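Local coordinates for conserved hypothetical protein BatB (Bacteroides thetaiotaomicron, PDB 3IBS) that is of unknown function but holds, in this part of a membrane protein, a von Willebrand factor type A domain that binds a magnesium ion, at residues A[114-119]-A[143-148]; A[14-19]-A[51-56]. All coordinates share one frame; numbering follows the deposited sequence.

Contact 1 of 2, residues A[114-119]-A[143-148]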
ATOM      1  N   ALA A 114      -7.828  35.492  -3.264  1.00 14.02           N
ATOM      2  CA  ALA A 114      -7.419  34.208  -3.831  1.00 13.85           C
ATOM      3  C   ALA A 114      -8.178  33.047  -3.201  1.00 13.68           C
ATOM      4  O   ALA A 114      -8.501  33.075  -1.996  1.00 12.77           O
ATOM      5  CB  ALA A 114      -5.919  34.005  -3.655  1.00 13.83           C
ATOM      6  N   ILE A 115      -8.483  32.045  -4.028  1.00 13.19           N
ATOM      7  CA  ILE A 115      -8.994  30.762  -3.559  1.00 13.04           C
ATOM      8  C   ILE A 115      -7.902  29.754  -3.849  1.00 14.01           C
ATOM      9  O   ILE A 115      -7.396  29.722  -4.972  1.00 14.29           O
ATOM     10  CB  ILE A 115     -10.303  30.339  -4.294  1.00 13.11           C
ATOM     11  CG1 ILE A 115     -11.415  31.356  -4.022  1.00 10.45           C
ATOM     12  CG2 ILE A 115     -10.703  28.903  -3.882  1.00  9.45           C
ATOM     13  CD1 ILE A 115     -12.687  31.145  -4.888  1.00 11.42           C
ATOM     14  N   ILE A 116      -7.514  28.970  -2.843  1.00 13.64           N
ATOM     15  CA  ILE A 116      -6.442  27.980  -3.009  1.00 13.59           C
ATOM     16  C   ILE A 116      -7.026  26.614  -2.764  1.00 13.18           C
ATOM     17  O   ILE A 116      -7.355  26.288  -1.621  1.00 13.25           O
ATOM     18  CB  ILE A 116      -5.270  28.231  -2.054  1.00 14.42           C
ATOM     19  CG1 ILE A 116      -4.662  29.607  -2.334  1.00 15.38           C
ATOM     20  CG2 ILE A 116      -4.189  27.138  -2.209  1.00 13.94           C
ATOM     21  CD1 ILE A 116      -3.724  29.997  -1.283  1.00 19.36           C
ATOM     22  N   VAL A 117      -7.207  25.853  -3.854  1.00 11.88           N
ATOM     23  CA  VAL A 117      -7.767  24.518  -3.803  1.00 11.44           C
ATOM     24  C   VAL A 117      -6.606  23.559  -3.600  1.00 11.47           C
ATOM     25  O   VAL A 117      -5.610  23.608  -4.337  1.00 10.59           O
ATOM     26  CB  VAL A 117      -8.515  24.148  -5.137  1.00 11.91           C
ATOM     27  CG1 VAL A 117      -9.175  22.764  -5.045  1.00 10.11           C
ATOM     28  CG2 VAL A 117      -9.562  25.207  -5.473  1.00 11.76           C
ATOM     29  N   ILE A 118      -6.711  22.725  -2.574  1.00 11.41           N
ATOM     30  CA  ILE A 118      -5.694  21.708  -2.308  1.00 11.42           C
ATOM     31  C   ILE A 118      -6.315  20.312  -2.405  1.00 11.84           C
ATOM     32  O   ILE A 118      -7.179  19.948  -1.597  1.00 12.56           O
ATOM     33  CB  ILE A 118      -5.065  21.896  -0.927  1.00 11.38           C
ATOM     34  CG1 ILE A 118      -4.530  23.338  -0.803  1.00 13.21           C
ATOM     35  CG2 ILE A 118      -3.965  20.866  -0.707  1.00  8.35           C
ATOM     36  CD1 ILE A 118      -3.958  23.739   0.648  1.00 10.66           C
ATOM     37  N   THR A 119      -5.895  19.531  -3.394  1.00 12.09           N
ATOM     38  CA  THR A 119      -6.647  18.311  -3.739  1.00 11.94           C
ATOM     39  C   THR A 119      -5.780  17.342  -4.556  1.00 12.19           C
ATOM     40  O   THR A 119      -4.756  17.733  -5.092  1.00 11.35           O
ATOM     41  CB  THR A 119      -7.947  18.684  -4.541  1.00 11.74           C
ATOM     42  OG1 THR A 119      -8.743  17.516  -4.810  1.00 12.22           O
ATOM     43  CG2 THR A 119      -7.588  19.402  -5.868  1.00 11.31           C
ATOM     44  N   SER A 143      -6.097  29.257  -7.462  1.00  8.85           N
ATOM     45  CA  SER A 143      -4.903  28.412  -7.590  1.00  8.80           C
ATOM     46  C   SER A 143      -5.175  27.000  -7.104  1.00  9.21           C
ATOM     47  O   SER A 143      -6.091  26.786  -6.310  1.00  9.11           O
ATOM     48  CB  SER A 143      -3.694  28.993  -6.826  1.00  8.25           C
ATOM     49  OG  SER A 143      -3.230  30.178  -7.453  1.00  8.94           O
ATOM     50  N   VAL A 144      -4.373  26.041  -7.590  1.00  9.28           N
ATOM     51  CA  VAL A 144      -4.536  24.627  -7.212  1.00  9.41           C
ATOM     52  C   VAL A 144      -3.179  24.012  -6.862  1.00 10.36           C
ATOM     53  O   VAL A 144      -2.215  24.117  -7.636  1.00  9.83           O
ATOM     54  CB  VAL A 144      -5.203  23.780  -8.336  1.00  9.69           C
ATOM     55  CG1 VAL A 144      -5.440  22.339  -7.879  1.00  8.25           C
ATOM     56  CG2 VAL A 144      -6.523  24.407  -8.792  1.00  9.01           C
ATOM     57  N   LEU A 145      -3.128  23.396  -5.685  1.00 10.09           N
ATOM     58  CA  LEU A 145      -1.976  22.665  -5.205  1.00 10.86           C
ATOM     59  C   LEU A 145      -2.352  21.211  -5.292  1.00 11.04           C
ATOM     60  O   LEU A 145      -3.290  20.746  -4.616  1.00 10.88           O
ATOM     61  CB  LEU A 145      -1.658  23.066  -3.761  1.00 11.32           C
ATOM     62  CG  LEU A 145      -0.912  24.380  -3.473  1.00 13.46           C
ATOM     63  CD1 LEU A 145      -1.277  25.534  -4.375  1.00 12.64           C
ATOM     64  CD2 LEU A 145      -1.016  24.794  -1.976  1.00 13.18           C
ATOM     65  N   GLY A 146      -1.651  20.497  -6.166  1.00 10.69           N
ATOM     66  CA  GLY A 146      -2.010  19.119  -6.464  1.00 11.33           C
ATOM     67  C   GLY A 146      -1.171  18.234  -5.568  1.00 11.20           C
ATOM     68  O   GLY A 146       0.050  18.304  -5.605  1.00 11.31           O
ATOM     69  N   VAL A 147      -1.830  17.412  -4.760  0.50 11.05           N
ATOM     70  CA  VAL A 147      -1.119  16.553  -3.830  0.50 11.12           C
ATOM     71  C   VAL A 147      -1.215  15.113  -4.296  0.50 11.48           C
ATOM     72  O   VAL A 147      -2.274  14.664  -4.733  0.50 11.47           O
ATOM     73  CB  VAL A 147      -1.708  16.654  -2.396  0.50 11.17           C
ATOM     74  CG1 VAL A 147      -0.617  16.454  -1.351  0.50  8.84           C
ATOM     75  CG2 VAL A 147      -2.381  17.975  -2.202  0.50 10.93           C
ATOM     76  N   GLY A 148      -0.105  14.390  -4.194  1.00 12.24           N
ATOM     77  CA  GLY A 148      -0.093  12.960  -4.445  1.00 12.46           C
ATOM     78  C   GLY A 148       0.706  12.609  -5.682  1.00 13.17           C
ATOM     79  O   GLY A 148       1.200  13.495  -6.369  1.00 13.58           O
TER
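Ile118 and Leu145 run alongside each other from neighbouring parallel strands, with Ile118 CG1 4.0 Å from Leu145 CD2. Leu145 CD2 also comes within 4.0 Å of Ile116 CG2, so the leucine fork sits against both isoleucines. Because CG1 of Ile118 takes the place beside the backbone N (chi1 -54°), CG2 is left to reach along the sheet toward Val147. It lies 3.6 Å from Val147 CG2, though Val147 is modelled in two conformers and that approach is less certain. Cutting Ile118 back to an alanine is likely to open a gap beside Leu145 CD2, leave the leucine freer to turn and take away the methyl that meets Val147.

The face bearing Val117, Thr119 and Val144 is buried too but looser across the strands: Thr119 CG2 and Val144 CG1 are 4.2 Å apart, and Gly146 adds no side chain. Threonine suits its place by being two-sided, its methyl meeting valine while OG1 bonds to Asp19 and to Gly121 N. The backbones are joined by five hydrogen bonds. Three come almost straight in on their carbonyls, such as Leu145 N to Val117 O at 2.8 Å; Val117 N reaches Ser143 O tilted from the carbonyl plane, and Val147 N meets Thr119 O from above it.

Ser143, small and polar, uses OG to bind Ile191 N on the next strand. Helices 33-46 and 200-214 cover the isoleucine-leucine face, helices 94-102 and 178-187 the valine face, and helix 128-136 completes the beta-alpha-beta unit.

Contact 2 of 2, residues A[14-19]-A[51-56]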
ATOM      1  N   VAL A  14      -7.654  35.365   1.565  1.00 11.46           N
ATOM      2  CA  VAL A  14      -7.276  34.056   1.037  1.00 11.47           C
ATOM      3  C   VAL A  14      -8.215  32.995   1.628  1.00 11.22           C
ATOM      4  O   VAL A  14      -8.329  32.863   2.859  1.00 11.00           O
ATOM      5  CB  VAL A  14      -5.792  33.714   1.382  1.00 11.06           C
ATOM      6  CG1 VAL A  14      -5.448  32.275   0.957  1.00 13.34           C
ATOM      7  CG2 VAL A  14      -4.833  34.689   0.718  1.00 11.63           C
ATOM      8  N   ILE A  15      -8.916  32.271   0.761  1.00 10.52           N
ATOM      9  CA  ILE A  15      -9.722  31.158   1.229  1.00 10.59           C
ATOM     10  C   ILE A  15      -9.168  29.840   0.719  1.00 11.45           C
ATOM     11  O   ILE A  15      -8.973  29.653  -0.482  1.00 10.98           O
ATOM     12  CB  ILE A  15     -11.218  31.336   0.875  1.00 10.89           C
ATOM     13  CG1 ILE A  15     -11.778  32.536   1.670  1.00 11.57           C
ATOM     14  CG2 ILE A  15     -12.000  30.078   1.241  1.00  7.57           C
ATOM     15  CD1 ILE A  15     -13.179  32.965   1.245  1.00 15.95           C
ATOM     16  N   ILE A  16      -8.885  28.923   1.641  1.00 12.16           N
ATOM     17  CA  ILE A  16      -8.357  27.623   1.243  1.00 11.83           C
ATOM     18  C   ILE A  16      -9.496  26.619   1.148  1.00 12.27           C
ATOM     19  O   ILE A  16     -10.321  26.534   2.051  1.00 12.51           O
ATOM     20  CB  ILE A  16      -7.317  27.126   2.256  1.00 12.93           C
ATOM     21  CG1 ILE A  16      -6.114  28.080   2.207  1.00 14.85           C
ATOM     22  CG2 ILE A  16      -6.874  25.649   1.911  1.00 10.17           C
ATOM     23  CD1 ILE A  16      -5.635  28.447   3.524  1.00 19.66           C
ATOM     24  N   ALA A  17      -9.539  25.861   0.060  1.00 10.82           N
ATOM     25  CA  ALA A  17     -10.587  24.866  -0.102  1.00 10.95           C
ATOM     26  C   ALA A  17      -9.880  23.521  -0.091  1.00 10.70           C
ATOM     27  O   ALA A  17      -9.201  23.166  -1.037  1.00 10.31           O
ATOM     28  CB  ALA A  17     -11.344  25.098  -1.428  1.00 10.16           C
ATOM     29  N   LEU A  18     -10.010  22.802   1.012  1.00 10.63           N
ATOM     30  CA  LEU A  18      -9.210  21.604   1.231  1.00 10.13           C
ATOM     31  C   LEU A  18     -10.043  20.333   1.017  1.00 10.35           C
ATOM     32  O   LEU A  18     -11.056  20.111   1.680  1.00 10.28           O
ATOM     33  CB  LEU A  18      -8.614  21.638   2.643  1.00  9.80           C
ATOM     34  CG  LEU A  18      -7.858  20.404   3.159  1.00 11.28           C
ATOM     35  CD1 LEU A  18      -6.640  20.062   2.260  1.00  7.53           C
ATOM     36  CD2 LEU A  18      -7.418  20.650   4.627  1.00 10.16           C
ATOM     37  N   ASP A  19      -9.566  19.492   0.114  1.00 10.57           N
ATOM     38  CA  ASP A  19     -10.098  18.152  -0.106  1.00 11.12           C
ATOM     39  C   ASP A  19      -9.853  17.318   1.146  1.00 11.34           C
ATOM     40  O   ASP A  19      -8.705  17.149   1.558  1.00 11.32           O
ATOM     41  CB  ASP A  19      -9.365  17.526  -1.316  1.00 10.16           C
ATOM     42  CG  ASP A  19     -10.028  16.242  -1.825  1.00 11.57           C
ATOM     43  OD1 ASP A  19     -10.603  15.492  -1.003  1.00  9.59           O
ATOM     44  OD2 ASP A  19      -9.963  15.975  -3.057  1.00 11.36           O
ATOM     45  N   ASP A  51      -3.510  40.258   6.609  1.00 19.40           N
ATOM     46  CA  ASP A  51      -4.412  39.557   5.695  1.00 17.95           C
ATOM     47  C   ASP A  51      -5.518  38.777   6.385  1.00 17.23           C
ATOM     48  O   ASP A  51      -5.469  38.535   7.592  1.00 17.38           O
ATOM     49  CB  ASP A  51      -3.613  38.605   4.797  1.00 17.61           C
ATOM     50  CG  ASP A  51      -2.410  39.279   4.138  1.00 18.21           C
ATOM     51  OD1 ASP A  51      -2.587  40.330   3.508  1.00 16.63           O
ATOM     52  OD2 ASP A  51      -1.289  38.744   4.241  1.00 18.96           O
ATOM     53  N   LYS A  52      -6.513  38.366   5.613  1.00 15.57           N
ATOM     54  CA  LYS A  52      -7.550  37.502   6.156  1.00 14.76           C
ATOM     55  C   LYS A  52      -7.535  36.141   5.486  1.00 14.25           C
ATOM     56  O   LYS A  52      -7.229  36.012   4.279  1.00 13.76           O
ATOM     57  CB  LYS A  52      -8.928  38.146   6.033  1.00 14.94           C
ATOM     58  CG  LYS A  52      -9.038  39.497   6.710  1.00 15.43           C
ATOM     59  CD  LYS A  52     -10.426  40.050   6.530  1.00 18.54           C
ATOM     60  CE  LYS A  52     -10.608  41.332   7.309  1.00 19.37           C
ATOM     61  NZ  LYS A  52      -9.820  42.428   6.678  1.00 21.85           N
ATOM     62  N   VAL A  53      -7.877  35.136   6.276  1.00 12.97           N
ATOM     63  CA  VAL A  53      -7.853  33.772   5.828  1.00 12.85           C
ATOM     64  C   VAL A  53      -9.136  33.086   6.236  1.00 12.97           C
ATOM     65  O   VAL A  53      -9.655  33.317   7.336  1.00 12.56           O
ATOM     66  CB  VAL A  53      -6.582  33.003   6.353  1.00 12.79           C
ATOM     67  CG1 VAL A  53      -6.544  32.868   7.886  1.00 11.85           C
ATOM     68  CG2 VAL A  53      -6.475  31.644   5.701  1.00 14.02           C
ATOM     69  N   GLY A  54      -9.643  32.253   5.330  1.00 12.86           N
ATOM     70  CA  GLY A  54     -10.805  31.409   5.612  1.00 13.27           C
ATOM     71  C   GLY A  54     -10.529  30.007   5.105  1.00 12.99           C
ATOM     72  O   GLY A  54      -9.585  29.794   4.341  1.00 13.27           O
HETATM   73  N   MSE A  55     -11.327  29.045   5.540  1.00 12.68           N
HETATM   74  CA  MSE A  55     -11.128  27.662   5.104  1.00 14.67           C
HETATM   75  C   MSE A  55     -12.447  26.951   4.874  1.00 14.07           C
HETATM   76  O   MSE A  55     -13.409  27.099   5.657  1.00 13.69           O
HETATM   77  CB  MSE A  55     -10.327  26.859   6.137  1.00 14.79           C
HETATM   78  CG  MSE A  55      -8.962  27.462   6.497  1.00 20.89           C
HETATM   79 SE   MSE A  55      -8.073  26.367   7.884  0.80 33.40          SE
HETATM   80  CE  MSE A  55      -7.830  24.890   6.674  1.00 24.55           C
ATOM     81  N   ILE A  56     -12.460  26.166   3.809  1.00 13.46           N
ATOM     82  CA  ILE A  56     -13.589  25.314   3.447  1.00 13.03           C
ATOM     83  C   ILE A  56     -13.024  23.915   3.338  1.00 13.53           C
ATOM     84  O   ILE A  56     -11.899  23.762   2.867  1.00 13.86           O
ATOM     85  CB  ILE A  56     -14.127  25.743   2.069  1.00 13.21           C
ATOM     86  CG1 ILE A  56     -14.947  27.026   2.214  1.00 12.63           C
ATOM     87  CG2 ILE A  56     -14.934  24.624   1.390  1.00 13.23           C
ATOM     88  CD1 ILE A  56     -15.042  27.812   0.940  1.00  9.94           C
TER
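Ile15 packs beside Gly54 and slants against Ile56. Its CB stands 4.1 Å from Gly54 O. With CG1 beside the backbone N (chi1 -67°), CG2 of Ile15 stands anti to it and meets Ile56 CD1 at 3.8 Å and Gly54 O at 3.9 Å. Ile15 CG1 lies near the glycine itself, 4.2 Å from Gly54 CA, and the chain then runs on to CD1; the side chain also touches Ala101, Ser104 and Phe105. Glycine suits this place because a CB there would come only about 3.4 Å from Ile15 CG1.

On the other face Ile16 CD1 slants across to Val53 CG2 at 4.0 Å. Isoleucine suits this place because its longer branch ends in CD1, which can reach that valine methyl. Val53 CG2 also rests 3.6 Å from Val14 O.

Five backbone hydrogen bonds hold the parallel pair, running from Val14 N to Lys52 O at one end to Leu18 N to Ile56 O at the other. That last bond is 2.8 Å long and nearly straight at the hydrogen, 174°.

Ala17, with its single methyl, leaves room for Ala97 of helix 94-102, which also takes Ile56. On the Ile16 side helix 33-46 packs on Ile16 and Leu18, while helix 72-80 covers Val53 and Met55, a selenomethionine in this crystal. Strand 13-19 has strand 113-119 on its other side.

In the fold
Along the chain contact 2 closes before contact 1 opens. Their centres are about 11 Å apart in one sheet, where strands 13-19 and 113-119 are neighbours, so the strands of the two beta-alpha-beta units stand in the order 52-58, 13-19, 113-119, 140-147. Ala17 N to Ile116 O, 2.8 Å, is one of the bonds joining them. At the C-terminal end of these central strands the Thr119-Asp19 bond ties the two ends, and Asp19 OD1 bonds to Ser21. Ser21 and Ser23 hold the magnesium ion, in an Asp-x-Ser-x-Ser pattern consistent with the metal-ion-dependent adhesion site of this family. The sheet thus sets the two strand ends near the metal, with Asp120, a magnesium-binding residue not coordinated here, next after Thr119.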